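Local coordinates for protein phosphohistidine phosphatase SixA (Escherichia coli, PDB 1UJC) that removes the phosphoryl group from phosphohistidine in the HPt domain of the ArcB sensor, acting within a multistep His-Asp phosphorelay, at residues F4-G9 / E57-E62; W37-K42 / D65-P70; A117-G122 / A134-D139. All blocks are in the same frame, centred on the assembly; numbering follows the deposited sequence.

Interaction 1: F4-G9 / E57-E62. With WO4 (tungstate(VI)ion), chain C.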
ATOM      1  N   PHE A   4      -1.162  -4.174   4.812  1.00 11.19           N
ATOM      2  CA  PHE A   4      -0.392  -2.944   4.903  1.00 12.39           C
ATOM      3  C   PHE A   4      -0.663  -2.108   3.666  1.00 11.49           C
ATOM      4  O   PHE A   4      -0.224  -2.444   2.568  1.00 12.47           O
ATOM      5  CB  PHE A   4       1.102  -3.245   5.015  1.00 14.05           C
ATOM      6  CG  PHE A   4       1.463  -4.059   6.224  1.00 15.39           C
ATOM      7  CD1 PHE A   4       1.537  -5.442   6.151  1.00 14.63           C
ATOM      8  CD2 PHE A   4       1.711  -3.436   7.443  1.00 17.14           C
ATOM      9  CE1 PHE A   4       1.855  -6.199   7.274  1.00 16.19           C
ATOM     10  CE2 PHE A   4       2.030  -4.186   8.576  1.00 16.35           C
ATOM     11  CZ  PHE A   4       2.102  -5.568   8.490  1.00 17.43           C
ATOM     12  N   ILE A   5      -1.391  -1.016   3.859  1.00 10.47           N
ATOM     13  CA  ILE A   5      -1.758  -0.123   2.770  1.00 11.30           C
ATOM     14  C   ILE A   5      -0.760   1.017   2.668  1.00 11.96           C
ATOM     15  O   ILE A   5      -0.555   1.767   3.625  1.00 12.53           O
ATOM     16  CB  ILE A   5      -3.171   0.435   2.999  1.00 11.35           C
ATOM     17  CG1 ILE A   5      -4.152  -0.732   3.172  1.00 11.50           C
ATOM     18  CG2 ILE A   5      -3.577   1.328   1.835  1.00 13.00           C
ATOM     19  CD1 ILE A   5      -5.551  -0.333   3.549  1.00  8.08           C
ATOM     20  N   MET A   6      -0.145   1.153   1.500  1.00 11.23           N
ATOM     21  CA  MET A   6       0.854   2.188   1.299  1.00 11.68           C
ATOM     22  C   MET A   6       0.590   3.114   0.119  1.00 11.81           C
ATOM     23  O   MET A   6       0.159   2.684  -0.948  1.00 11.59           O
ATOM     24  CB  MET A   6       2.229   1.529   1.146  1.00 13.20           C
ATOM     25  CG  MET A   6       3.385   2.474   0.875  1.00 12.45           C
ATOM     26  SD  MET A   6       4.948   1.562   0.835  1.00 14.22           S
ATOM     27  CE  MET A   6       6.133   2.873   1.281  1.00 14.58           C
ATOM     28  N   ARG A   7       0.839   4.400   0.331  1.00 12.41           N
ATOM     29  CA  ARG A   7       0.676   5.388  -0.728  1.00 13.42           C
ATOM     30  C   ARG A   7       2.029   5.473  -1.427  1.00 13.38           C
ATOM     31  O   ARG A   7       3.070   5.505  -0.775  1.00 12.46           O
ATOM     32  CB  ARG A   7       0.318   6.759  -0.147  1.00 14.05           C
ATOM     33  CG  ARG A   7       0.197   7.846  -1.199  1.00 13.48           C
ATOM     34  CD  ARG A   7      -0.103   9.190  -0.565  1.00 13.95           C
ATOM     35  NE  ARG A   7      -0.250  10.234  -1.571  1.00 18.04           N
ATOM     36  CZ  ARG A   7      -0.257  11.536  -1.303  1.00 17.85           C
ATOM     37  NH1 ARG A   7      -0.122  11.961  -0.053  1.00 14.76           N
ATOM     38  NH2 ARG A   7      -0.390  12.414  -2.287  1.00 16.73           N
ATOM     39  N   HIS A   8       2.011   5.490  -2.753  1.00 12.25           N
ATOM     40  CA  HIS A   8       3.238   5.570  -3.526  1.00 11.31           C
ATOM     41  C   HIS A   8       4.072   6.751  -3.021  1.00 12.13           C
ATOM     42  O   HIS A   8       3.542   7.670  -2.396  1.00 11.05           O
ATOM     43  CB  HIS A   8       2.900   5.764  -5.002  1.00 11.78           C
ATOM     44  CG  HIS A   8       2.312   7.104  -5.303  1.00 12.08           C
ATOM     45  ND1 HIS A   8       3.065   8.256  -5.307  1.00 11.34           N
ATOM     46  CD2 HIS A   8       1.038   7.485  -5.560  1.00 11.33           C
ATOM     47  CE1 HIS A   8       2.282   9.291  -5.551  1.00 12.42           C
ATOM     48  NE2 HIS A   8       1.046   8.849  -5.709  1.00 10.95           N
ATOM     49  N   GLY A   9       5.373   6.717  -3.295  1.00 10.78           N
ATOM     50  CA  GLY A   9       6.256   7.782  -2.852  1.00 13.91           C
ATOM     51  C   GLY A   9       6.168   9.045  -3.690  1.00 13.99           C
ATOM     52  O   GLY A   9       5.532   9.061  -4.742  1.00 13.61           O
ATOM     53  N   GLU A  57       4.455   1.067  -8.971  1.00 10.03           N
ATOM     54  CA  GLU A  57       5.391  -0.010  -9.251  1.00 12.53           C
ATOM     55  C   GLU A  57       6.819   0.346  -8.822  1.00 11.91           C
ATOM     56  O   GLU A  57       7.538  -0.498  -8.294  1.00 13.71           O
ATOM     57  CB  GLU A  57       5.346  -0.356 -10.747  1.00 13.13           C
ATOM     58  CG  GLU A  57       3.951  -0.730 -11.238  1.00 15.28           C
ATOM     59  CD  GLU A  57       3.885  -0.989 -12.736  1.00 16.89           C
ATOM     60  OE1 GLU A  57       4.593  -0.294 -13.496  1.00 15.35           O
ATOM     61  OE2 GLU A  57       3.105  -1.873 -13.154  1.00 16.26           O
ATOM     62  N   GLN A  58       7.226   1.594  -9.037  1.00 10.86           N
ATOM     63  CA  GLN A  58       8.570   2.011  -8.664  1.00 11.40           C
ATOM     64  C   GLN A  58       8.709   2.040  -7.144  1.00 11.17           C
ATOM     65  O   GLN A  58       9.761   1.711  -6.604  1.00 11.28           O
ATOM     66  CB  GLN A  58       8.885   3.390  -9.235  1.00 13.56           C
ATOM     67  CG  GLN A  58      10.373   3.626  -9.393  1.00 13.37           C
ATOM     68  CD  GLN A  58      10.704   5.028  -9.848  1.00 14.69           C
ATOM     69  OE1 GLN A  58       9.891   5.697 -10.484  1.00 15.55           O
ATOM     70  NE2 GLN A  58      11.913   5.476  -9.539  1.00 15.70           N
ATOM     71  N   THR A  59       7.646   2.444  -6.457  1.00 11.23           N
ATOM     72  CA  THR A  59       7.671   2.467  -5.003  1.00 11.77           C
ATOM     73  C   THR A  59       7.901   1.026  -4.545  1.00 11.60           C
ATOM     74  O   THR A  59       8.671   0.768  -3.618  1.00 11.16           O
ATOM     75  CB  THR A  59       6.340   2.980  -4.433  1.00  9.91           C
ATOM     76  OG1 THR A  59       6.187   4.369  -4.755  1.00 12.89           O
ATOM     77  CG2 THR A  59       6.302   2.802  -2.926  1.00 13.67           C
ATOM     78  N   LEU A  60       7.244   0.092  -5.228  1.00 13.11           N
ATOM     79  CA  LEU A  60       7.366  -1.333  -4.924  1.00 12.60           C
ATOM     80  C   LEU A  60       8.817  -1.786  -5.121  1.00 13.03           C
ATOM     81  O   LEU A  60       9.365  -2.501  -4.287  1.00 11.85           O
ATOM     82  CB  LEU A  60       6.455  -2.149  -5.848  1.00 14.42           C
ATOM     83  CG  LEU A  60       5.992  -3.554  -5.433  1.00 16.76           C
ATOM     84  CD1 LEU A  60       5.716  -4.358  -6.692  1.00 14.95           C
ATOM     85  CD2 LEU A  60       7.031  -4.262  -4.584  1.00 15.74           C
ATOM     86  N   GLU A  61       9.422  -1.380  -6.235  1.00 14.28           N
ATOM     87  CA  GLU A  61      10.811  -1.745  -6.532  1.00 16.96           C
ATOM     88  C   GLU A  61      11.693  -1.346  -5.363  1.00 15.57           C
ATOM     89  O   GLU A  61      12.427  -2.162  -4.806  1.00 16.99           O
ATOM     90  CB  GLU A  61      11.342  -1.006  -7.768  1.00 20.07           C
ATOM     91  CG  GLU A  61      10.605  -1.215  -9.068  1.00 25.01           C
ATOM     92  CD  GLU A  61      11.161  -0.329 -10.187  1.00 27.69           C
ATOM     93  OE1 GLU A  61      10.531  -0.277 -11.263  1.00 26.85           O
ATOM     94  OE2 GLU A  61      12.227   0.314  -9.986  1.00 26.32           O
ATOM     95  N   GLU A  62      11.613  -0.067  -5.011  1.00 15.97           N
ATOM     96  CA  GLU A  62      12.404   0.506  -3.930  1.00 14.90           C
ATOM     97  C   GLU A  62      12.225  -0.247  -2.618  1.00 14.73           C
ATOM     98  O   GLU A  62      13.202  -0.568  -1.935  1.00 13.46           O
ATOM     99  CB  GLU A  62      12.033   1.984  -3.764  1.00 16.14           C
ATOM    100  CG  GLU A  62      12.438   2.842  -4.961  1.00 18.36           C
ATOM    101  CD  GLU A  62      13.945   3.011  -5.077  1.00 21.61           C
ATOM    102  OE1 GLU A  62      14.480   2.960  -6.208  1.00 20.36           O
ATOM    103  OE2 GLU A  62      14.594   3.206  -4.030  1.00 21.01           O
TER
HETATM  104  W   WO4 C 163      -0.948  10.316  -5.882  1.00 16.76           W
HETATM  105  O1  WO4 C 163      -1.314   9.518  -4.388  1.00 14.52           O
HETATM  106  O2  WO4 C 163      -0.929   9.163  -7.177  1.00 18.72           O
HETATM  107  O3  WO4 C 163       0.503  11.245  -5.758  1.00 23.77           O
HETATM  108  O4  WO4 C 163      -2.223  11.432  -6.233  1.00 16.35           O
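His8, in the loop just past the end of strand 2-7, and Thr59, on helix 54-66, bring their backbones closest here, CA of His8 lying 5.6 Å from CA of Thr59. Thr59 carries the helix side alone. Its OG1, beside its own backbone N (chi1 -68°), receives the backbone N-H of Gly9 in a nearly straight bond, Gly9 N to Thr59 OG1 2.9 Å, while the hydroxyl also bonds to the carbonyl of Arg55 one turn earlier. Threonine suits the place because its other branch is apolar: CG2 meets Met6 tip to tip, 4.2 Å from SD. The His8 imidazole leads away from the helix and is held at both nitrogens. ND1 donates to Gly9 O at 2.7 Å, with the oxygen in the ring plane, and this fixes the ring's rotation; NE2 then faces the tungstate, 2.5 Å from the tungsten. With a phenylalanine in place of His8, the tungsten would probably lose its nitrogen ligand and the Gly9 carbonyl its donor. Arg7, its chain extended from CG to NE, reaches the same anion, and NE donates to O1 of the tungstate at 3.1 Å. Arg55, His108 and Leu109 complete the anion's surroundings, so the helix that anchors the loop also supplies a ligand residue. Arg7-His8-Gly9 is the RHG signature of the histidine phosphatase superfamily, and tungstate at NE2 is consistent with a phosphoryl transfer like that to the equivalent histidine of relatives.

Interaction 2: W37-K42 / D65-P70. With CA (calcium ion), chain B.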
ATOM      1  N   TRP A  37      11.903   0.367   7.945  1.00 12.93           N
ATOM      2  CA  TRP A  37      11.181   0.438   9.206  1.00 13.14           C
ATOM      3  C   TRP A  37      10.343  -0.833   9.362  1.00 14.11           C
ATOM      4  O   TRP A  37      10.337  -1.459  10.424  1.00 12.48           O
ATOM      5  CB  TRP A  37      10.276   1.672   9.243  1.00 13.62           C
ATOM      6  CG  TRP A  37       9.501   1.764  10.508  1.00 13.46           C
ATOM      7  CD1 TRP A  37       9.975   2.125  11.738  1.00 15.19           C
ATOM      8  CD2 TRP A  37       8.127   1.410  10.694  1.00 14.44           C
ATOM      9  NE1 TRP A  37       8.979   2.013  12.683  1.00 14.03           N
ATOM     10  CE2 TRP A  37       7.835   1.576  12.069  1.00 14.44           C
ATOM     11  CE3 TRP A  37       7.113   0.965   9.833  1.00 15.84           C
ATOM     12  CZ2 TRP A  37       6.573   1.312  12.602  1.00 11.74           C
ATOM     13  CZ3 TRP A  37       5.860   0.702  10.363  1.00 13.82           C
ATOM     14  CH2 TRP A  37       5.600   0.876  11.736  1.00 14.92           C
ATOM     15  N   LEU A  38       9.642  -1.213   8.299  1.00 14.24           N
ATOM     16  CA  LEU A  38       8.823  -2.419   8.323  1.00 16.06           C
ATOM     17  C   LEU A  38       9.695  -3.634   8.594  1.00 17.05           C
ATOM     18  O   LEU A  38       9.308  -4.526   9.339  1.00 19.36           O
ATOM     19  CB  LEU A  38       8.096  -2.607   6.993  1.00 17.93           C
ATOM     20  CG  LEU A  38       6.865  -1.738   6.741  1.00 20.39           C
ATOM     21  CD1 LEU A  38       6.297  -2.071   5.371  1.00 20.20           C
ATOM     22  CD2 LEU A  38       5.817  -1.987   7.826  1.00 18.49           C
ATOM     23  N   LYS A  39      10.876  -3.658   7.981  1.00 16.75           N
ATOM     24  CA  LYS A  39      11.816  -4.754   8.163  1.00 17.77           C
ATOM     25  C   LYS A  39      12.192  -4.836   9.638  1.00 18.76           C
ATOM     26  O   LYS A  39      12.304  -5.922  10.206  1.00 17.27           O
ATOM     27  CB  LYS A  39      13.060  -4.512   7.307  1.00 19.12           C
ATOM     28  CG  LYS A  39      14.204  -5.486   7.539  1.00 22.84           C
ATOM     29  CD  LYS A  39      15.388  -5.118   6.650  1.00 23.49           C
ATOM     30  CE  LYS A  39      16.573  -6.027   6.884  1.00 26.64           C
ATOM     31  NZ  LYS A  39      17.717  -5.649   6.006  1.00 28.13           N
ATOM     32  N   GLY A  40      12.377  -3.675  10.256  1.00 19.38           N
ATOM     33  CA  GLY A  40      12.720  -3.639  11.664  1.00 21.04           C
ATOM     34  C   GLY A  40      11.556  -4.070  12.536  1.00 22.49           C
ATOM     35  O   GLY A  40      11.742  -4.428  13.696  1.00 23.51           O
ATOM     36  N   GLN A  41      10.349  -4.042  11.981  1.00 23.31           N
ATOM     37  CA  GLN A  41       9.161  -4.431  12.734  1.00 23.62           C
ATOM     38  C   GLN A  41       8.884  -5.923  12.633  1.00 23.50           C
ATOM     39  O   GLN A  41       7.854  -6.403  13.100  1.00 22.73           O
ATOM     40  CB  GLN A  41       7.949  -3.642  12.243  1.00 24.27           C
ATOM     41  CG  GLN A  41       8.012  -2.154  12.576  1.00 25.86           C
ATOM     42  CD  GLN A  41       7.856  -1.880  14.058  1.00 25.49           C
ATOM     43  OE1 GLN A  41       6.830  -2.208  14.655  1.00 27.18           O
ATOM     44  NE2 GLN A  41       8.872  -1.274  14.659  1.00 26.95           N
ATOM     45  N   LYS A  42       9.815  -6.655  12.027  1.00 24.32           N
ATOM     46  CA  LYS A  42       9.664  -8.095  11.868  1.00 24.69           C
ATOM     47  C   LYS A  42       8.450  -8.385  11.005  1.00 24.65           C
ATOM     48  O   LYS A  42       7.704  -9.332  11.259  1.00 25.77           O
ATOM     49  CB  LYS A  42       9.507  -8.768  13.238  1.00 25.32           C
ATOM     50  CG  LYS A  42      10.812  -9.066  13.989  1.00 25.00           C
ATOM     51  CD  LYS A  42      11.750  -7.875  14.062  1.00 27.69           C
ATOM     52  CE  LYS A  42      12.745  -7.873  12.910  1.00 28.02           C
ATOM     53  NZ  LYS A  42      13.541  -9.138  12.875  1.00 28.12           N
ATOM     54  N   ASP A  65      13.747  -3.610  -2.442  1.00 17.34           N
ATOM     55  CA  ASP A  65      15.195  -3.543  -2.336  1.00 17.69           C
ATOM     56  C   ASP A  65      15.659  -3.571  -0.887  1.00 17.77           C
ATOM     57  O   ASP A  65      16.791  -3.931  -0.618  1.00 14.48           O
ATOM     58  CB  ASP A  65      15.729  -2.273  -3.000  1.00 17.63           C
ATOM     59  CG  ASP A  65      15.890  -2.417  -4.502  1.00 19.04           C
ATOM     60  OD1 ASP A  65      15.590  -3.501  -5.046  1.00 19.92           O
ATOM     61  OD2 ASP A  65      16.324  -1.438  -5.135  1.00 19.07           O
ATOM     62  N   CYS A  66      14.789  -3.195   0.045  1.00 18.14           N
ATOM     63  CA  CYS A  66      15.170  -3.174   1.453  1.00 19.15           C
ATOM     64  C   CYS A  66      14.447  -4.220   2.294  1.00 19.96           C
ATOM     65  O   CYS A  66      14.932  -4.629   3.351  1.00 20.61           O
ATOM     66  CB  CYS A  66      14.899  -1.787   2.043  1.00 17.83           C
ATOM     67  SG  CYS A  66      15.586  -0.405   1.105  1.00 21.25           S
ATOM     68  N   LEU A  67      13.289  -4.654   1.819  1.00 19.71           N
ATOM     69  CA  LEU A  67      12.477  -5.630   2.536  1.00 19.88           C
ATOM     70  C   LEU A  67      12.283  -6.879   1.675  1.00 20.19           C
ATOM     71  O   LEU A  67      12.045  -6.777   0.474  1.00 20.70           O
ATOM     72  CB  LEU A  67      11.127  -4.986   2.867  1.00 19.30           C
ATOM     73  CG  LEU A  67      10.069  -5.664   3.735  1.00 17.92           C
ATOM     74  CD1 LEU A  67      10.584  -5.850   5.148  1.00 18.30           C
ATOM     75  CD2 LEU A  67       8.824  -4.783   3.757  1.00 19.20           C
ATOM     76  N   ASN A  68      12.396  -8.057   2.280  1.00 20.85           N
ATOM     77  CA  ASN A  68      12.223  -9.299   1.531  1.00 23.22           C
ATOM     78  C   ASN A  68      10.774  -9.404   1.067  1.00 23.42           C
ATOM     79  O   ASN A  68       9.866  -9.573   1.885  1.00 23.94           O
ATOM     80  CB  ASN A  68      12.567 -10.519   2.400  1.00 25.76           C
ATOM     81  CG  ASN A  68      13.939 -10.416   3.054  1.00 28.71           C
ATOM     82  OD1 ASN A  68      14.887  -9.891   2.462  1.00 31.98           O
ATOM     83  ND2 ASN A  68      14.058 -10.940   4.274  1.00 29.75           N
ATOM     84  N   LEU A  69      10.557  -9.295  -0.241  1.00 22.92           N
ATOM     85  CA  LEU A  69       9.213  -9.378  -0.804  1.00 22.38           C
ATOM     86  C   LEU A  69       9.064 -10.583  -1.722  1.00 23.13           C
ATOM     87  O   LEU A  69      10.055 -11.140  -2.196  1.00 23.36           O
ATOM     88  CB  LEU A  69       8.882  -8.104  -1.592  1.00 20.64           C
ATOM     89  CG  LEU A  69       8.676  -6.820  -0.786  1.00 19.01           C
ATOM     90  CD1 LEU A  69       8.368  -5.652  -1.717  1.00 17.93           C
ATOM     91  CD2 LEU A  69       7.539  -7.027   0.190  1.00 18.92           C
ATOM     92  N   PRO A  70       7.814 -11.005  -1.984  1.00 23.74           N
ATOM     93  CA  PRO A  70       7.561 -12.154  -2.859  1.00 24.40           C
ATOM     94  C   PRO A  70       8.186 -11.912  -4.223  1.00 25.54           C
ATOM     95  O   PRO A  70       8.314 -10.767  -4.664  1.00 25.37           O
ATOM     96  CB  PRO A  70       6.037 -12.208  -2.933  1.00 24.06           C
ATOM     97  CG  PRO A  70       5.619 -11.644  -1.627  1.00 24.60           C
ATOM     98  CD  PRO A  70       6.548 -10.465  -1.461  1.00 23.56           C
TER
HETATM   99 CA    CA B 162      19.252  -4.258   0.185  1.00 21.53          CA
HETATM  100  O   HOH W   1      17.755  -4.947   2.470  1.00 25.03           O
HETATM  101  O   HOH W   2      19.833  -3.634  -2.477  1.00 17.79           O
HETATM  102  O   HOH W   3      18.353  -6.814  -0.671  1.00 29.61           O
HETATM  103  O   HOH W   4      21.453  -2.542  -0.053  1.00 19.29           O
HETATM  104  O   HOH W   5      18.898  -1.516   0.097  1.00 18.14           O
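Leu67 fits its two methyls against successive residues, Leu38 and Lys39, near the end of helix 25-40. This is the dense part of the contact. With CG anti to the backbone N (chi1 -174°), Leu67 spreads its branches: CD1 presses on the backbone of Lys39, 3.4 Å from CA, and CD2 lies 4.0 Å from Leu38 CB. The Leu38 and Leu67 side chains cross obliquely, CD1 of Leu38 also touching CD2 of Leu67. A branched leucine serves well, since a single side chain packs on two neighbouring helix positions.

Toward solvent the contact is looser. Lys39 stretches its extended chain past the end of helix 54-66, its CD 3.4 Å from Cys66 O, so its aliphatic length gives cover while its amino group lies on the exposed side; NZ, 4.0 Å from Cys66 O, makes no bond there. That carbonyl is served by a water, which donates to Cys66 O at 3.0 Å and is itself a ligand of the calcium. The ion takes one protein atom, Asp65 O at 2.6 Å, and five waters, a mostly hydrated site at the surface. The Asp65 carboxylate turns instead to a salt bridge with Arg32.

Lys42, at positive phi (63°), closes helix 25-40 with a Schellman motif, Val43 N bonding to Leu38 O and Lys42 N to Lys39 O, and Leu38 packs on Val43 in the apolar contact that commonly accompanies it. Two successive helices of the alpha/beta fold, on one face of the sheet, thus meet at their C-terminal ends.

Interaction 3: A117-G122 / A134-D139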
ATOM      1  N   ALA A 117     -11.319   2.897   5.330  1.00 12.35           N
ATOM      2  CA  ALA A 117     -12.681   3.079   5.836  1.00 12.23           C
ATOM      3  C   ALA A 117     -13.563   1.916   5.401  1.00 12.37           C
ATOM      4  O   ALA A 117     -14.292   1.343   6.209  1.00 13.41           O
ATOM      5  CB  ALA A 117     -13.263   4.394   5.328  1.00 10.78           C
ATOM      6  N   GLU A 118     -13.487   1.576   4.118  1.00 12.40           N
ATOM      7  CA  GLU A 118     -14.260   0.473   3.554  1.00 12.83           C
ATOM      8  C   GLU A 118     -13.989  -0.829   4.308  1.00 12.90           C
ATOM      9  O   GLU A 118     -14.906  -1.599   4.577  1.00 11.51           O
ATOM     10  CB  GLU A 118     -13.906   0.300   2.076  1.00 15.96           C
ATOM     11  CG  GLU A 118     -14.440  -0.960   1.404  1.00 19.48           C
ATOM     12  CD  GLU A 118     -15.945  -0.965   1.254  1.00 23.42           C
ATOM     13  OE1 GLU A 118     -16.553   0.124   1.302  1.00 23.64           O
ATOM     14  OE2 GLU A 118     -16.521  -2.062   1.068  1.00 26.05           O
ATOM     15  N   LEU A 119     -12.725  -1.066   4.645  1.00 12.54           N
ATOM     16  CA  LEU A 119     -12.341  -2.278   5.361  1.00 12.57           C
ATOM     17  C   LEU A 119     -12.646  -2.213   6.856  1.00 11.75           C
ATOM     18  O   LEU A 119     -12.978  -3.225   7.479  1.00 10.79           O
ATOM     19  CB  LEU A 119     -10.841  -2.539   5.179  1.00 10.72           C
ATOM     20  CG  LEU A 119     -10.304  -2.711   3.757  1.00 10.90           C
ATOM     21  CD1 LEU A 119      -8.785  -2.690   3.795  1.00 12.50           C
ATOM     22  CD2 LEU A 119     -10.809  -4.014   3.161  1.00 10.89           C
ATOM     23  N   CYS A 120     -12.548  -1.017   7.427  1.00 11.59           N
ATOM     24  CA  CYS A 120     -12.753  -0.850   8.861  1.00 12.08           C
ATOM     25  C   CYS A 120     -13.970  -0.043   9.291  1.00 12.99           C
ATOM     26  O   CYS A 120     -14.025   1.167   9.097  1.00 13.34           O
ATOM     27  CB  CYS A 120     -11.503  -0.218   9.478  1.00 11.58           C
ATOM     28  SG  CYS A 120      -9.973  -1.067   9.044  1.00 13.15           S
ATOM     29  N   PRO A 121     -14.963  -0.713   9.891  1.00 13.95           N
ATOM     30  CA  PRO A 121     -16.175  -0.033  10.353  1.00 14.03           C
ATOM     31  C   PRO A 121     -15.845   1.048  11.383  1.00 14.27           C
ATOM     32  O   PRO A 121     -14.956   0.869  12.213  1.00 13.94           O
ATOM     33  CB  PRO A 121     -16.989  -1.172  10.962  1.00 14.71           C
ATOM     34  CG  PRO A 121     -16.619  -2.334  10.094  1.00 12.77           C
ATOM     35  CD  PRO A 121     -15.119  -2.176   9.980  1.00 12.20           C
ATOM     36  N   GLY A 122     -16.556   2.169  11.315  1.00 13.87           N
ATOM     37  CA  GLY A 122     -16.340   3.250  12.264  1.00 14.40           C
ATOM     38  C   GLY A 122     -15.187   4.192  11.967  1.00 14.92           C
ATOM     39  O   GLY A 122     -14.990   5.175  12.679  1.00 15.18           O
ATOM     40  N   ALA A 134      -0.561   2.262   6.331  1.00 13.53           N
ATOM     41  CA  ALA A 134      -1.637   2.007   7.275  1.00 12.65           C
ATOM     42  C   ALA A 134      -1.701   0.508   7.520  1.00 12.45           C
ATOM     43  O   ALA A 134      -1.621  -0.287   6.582  1.00 12.55           O
ATOM     44  CB  ALA A 134      -2.957   2.503   6.715  1.00 12.62           C
ATOM     45  N   SER A 135      -1.830   0.128   8.785  1.00 11.33           N
ATOM     46  CA  SER A 135      -1.916  -1.275   9.168  1.00 11.56           C
ATOM     47  C   SER A 135      -3.349  -1.628   9.506  1.00 11.32           C
ATOM     48  O   SER A 135      -3.981  -0.977  10.335  1.00  9.61           O
ATOM     49  CB  SER A 135      -1.043  -1.560  10.385  1.00 10.49           C
ATOM     50  OG  SER A 135      -1.431  -2.784  10.980  1.00 13.11           O
ATOM     51  N   VAL A 136      -3.848  -2.675   8.867  1.00 10.66           N
ATOM     52  CA  VAL A 136      -5.211  -3.128   9.072  1.00 12.07           C
ATOM     53  C   VAL A 136      -5.242  -4.632   9.253  1.00 11.94           C
ATOM     54  O   VAL A 136      -4.670  -5.363   8.454  1.00 14.44           O
ATOM     55  CB  VAL A 136      -6.099  -2.787   7.851  1.00 11.72           C
ATOM     56  CG1 VAL A 136      -7.474  -3.418   8.008  1.00 13.06           C
ATOM     57  CG2 VAL A 136      -6.214  -1.274   7.694  1.00 10.75           C
ATOM     58  N   THR A 137      -5.903  -5.094  10.305  1.00 12.29           N
ATOM     59  CA  THR A 137      -6.030  -6.526  10.521  1.00 11.87           C
ATOM     60  C   THR A 137      -7.406  -6.883   9.987  1.00 12.55           C
ATOM     61  O   THR A 137      -8.417  -6.393  10.491  1.00 12.58           O
ATOM     62  CB  THR A 137      -5.950  -6.888  12.005  1.00 11.82           C
ATOM     63  OG1 THR A 137      -4.641  -6.581  12.496  1.00 10.01           O
ATOM     64  CG2 THR A 137      -6.237  -8.371  12.203  1.00 13.37           C
ATOM     65  N   LEU A 138      -7.440  -7.717   8.953  1.00 12.36           N
ATOM     66  CA  LEU A 138      -8.696  -8.110   8.326  1.00 13.31           C
ATOM     67  C   LEU A 138      -9.063  -9.560   8.610  1.00 14.17           C
ATOM     68  O   LEU A 138      -8.223 -10.460   8.498  1.00 14.25           O
ATOM     69  CB  LEU A 138      -8.602  -7.899   6.815  1.00 12.97           C
ATOM     70  CG  LEU A 138      -9.844  -8.101   5.942  1.00 14.07           C
ATOM     71  CD1 LEU A 138     -10.920  -7.066   6.284  1.00 12.62           C
ATOM     72  CD2 LEU A 138      -9.436  -7.966   4.485  1.00 14.37           C
ATOM     73  N   ASP A 139     -10.319  -9.790   8.974  1.00 14.19           N
ATOM     74  CA  ASP A 139     -10.763 -11.145   9.238  1.00 15.95           C
ATOM     75  C   ASP A 139     -11.505 -11.711   8.027  1.00 15.86           C
ATOM     76  O   ASP A 139     -11.763 -11.004   7.047  1.00 16.26           O
ATOM     77  CB  ASP A 139     -11.617 -11.215  10.518  1.00 15.74           C
ATOM     78  CG  ASP A 139     -13.026 -10.681  10.339  1.00 18.00           C
ATOM     79  OD1 ASP A 139     -13.681 -10.434  11.380  1.00 18.09           O
ATOM     80  OD2 ASP A 139     -13.489 -10.523   9.190  1.00 15.68           O
TER
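Cys120 and Leu119, where helix 111-119 gives way to loop, rest on Val136 and Leu138 of strand 133-138, and everything that passes between the two segments is apolar. The sulfur contact is the closest. Cys120 SG sits over the fork of Val136, 3.6 Å from CG1 and 4.0 Å from CG2, so both methyls touch one atom. The valine can offer the pair because CG1 stands anti to its backbone N (chi1 173°) and its CB is directed toward the 117-122 segment. A small, polarisable thiol suits this buried spot, and Phe146 of strand 144-150 also borders it.

Methyl-to-methyl contacts make up the rest and are wider. Leu119 divides its two branches along the strand: CD1 approaches CG1 of Val136 at 4.5 Å, and CD2 comes within 4.4 Å of CD1 of Leu138. Leucine fits because its forked end spans residues two apart on the strand, which face the same side of the sheet. The end of the Leu138 side chain also packs on Leu92 and Thr96 of helix 85-98, while Leu119 also meets Ile5.

Polar bonding lies around this apolar patch. Thr137, between the two strand contacts, points away, and its OG1 bonds to Gln2 and Asn147; Ser135 OG likewise reaches Asn147. At the strand's end Asp139 OD2 accepts from the backbone N-H groups of Ser141 and Asn143, bracing the turn between strands 133-138 and 144-150. Leu119 and Gly144 are joined through their backbones, so the helix end is fastened to this hairpin as well. A helix laid on a mixed sheet, its C-terminal end reaching the antiparallel strands at one edge, belongs to the layered alpha/beta fold of the histidine phosphatases.

How the interactions relate
From the N terminus, strand 2-7 opens interaction 1, which closes on 57-62 after a loop of 47 residues. Interaction 2 begins inside that loop, at 37-42, and ends beyond it, at 65-70, so the two cross; they share helix 54-66 and touch where Leu60 packs on Leu69. Interaction 3 follows in series, closing a short loop of 11 residues between 117-122 and 134-139. It meets interaction 1 at the sheet, where strands 2-7 and 133-138 are neighbours and Ile5 O probably accepts from Ala134 N. Interaction 1 ties helix 54-66 to the end of strand 2-7, interaction 2 joins that helix's end to helix 25-40 on the same face, and interaction 3 fastens the end of helix 111-119 to the other.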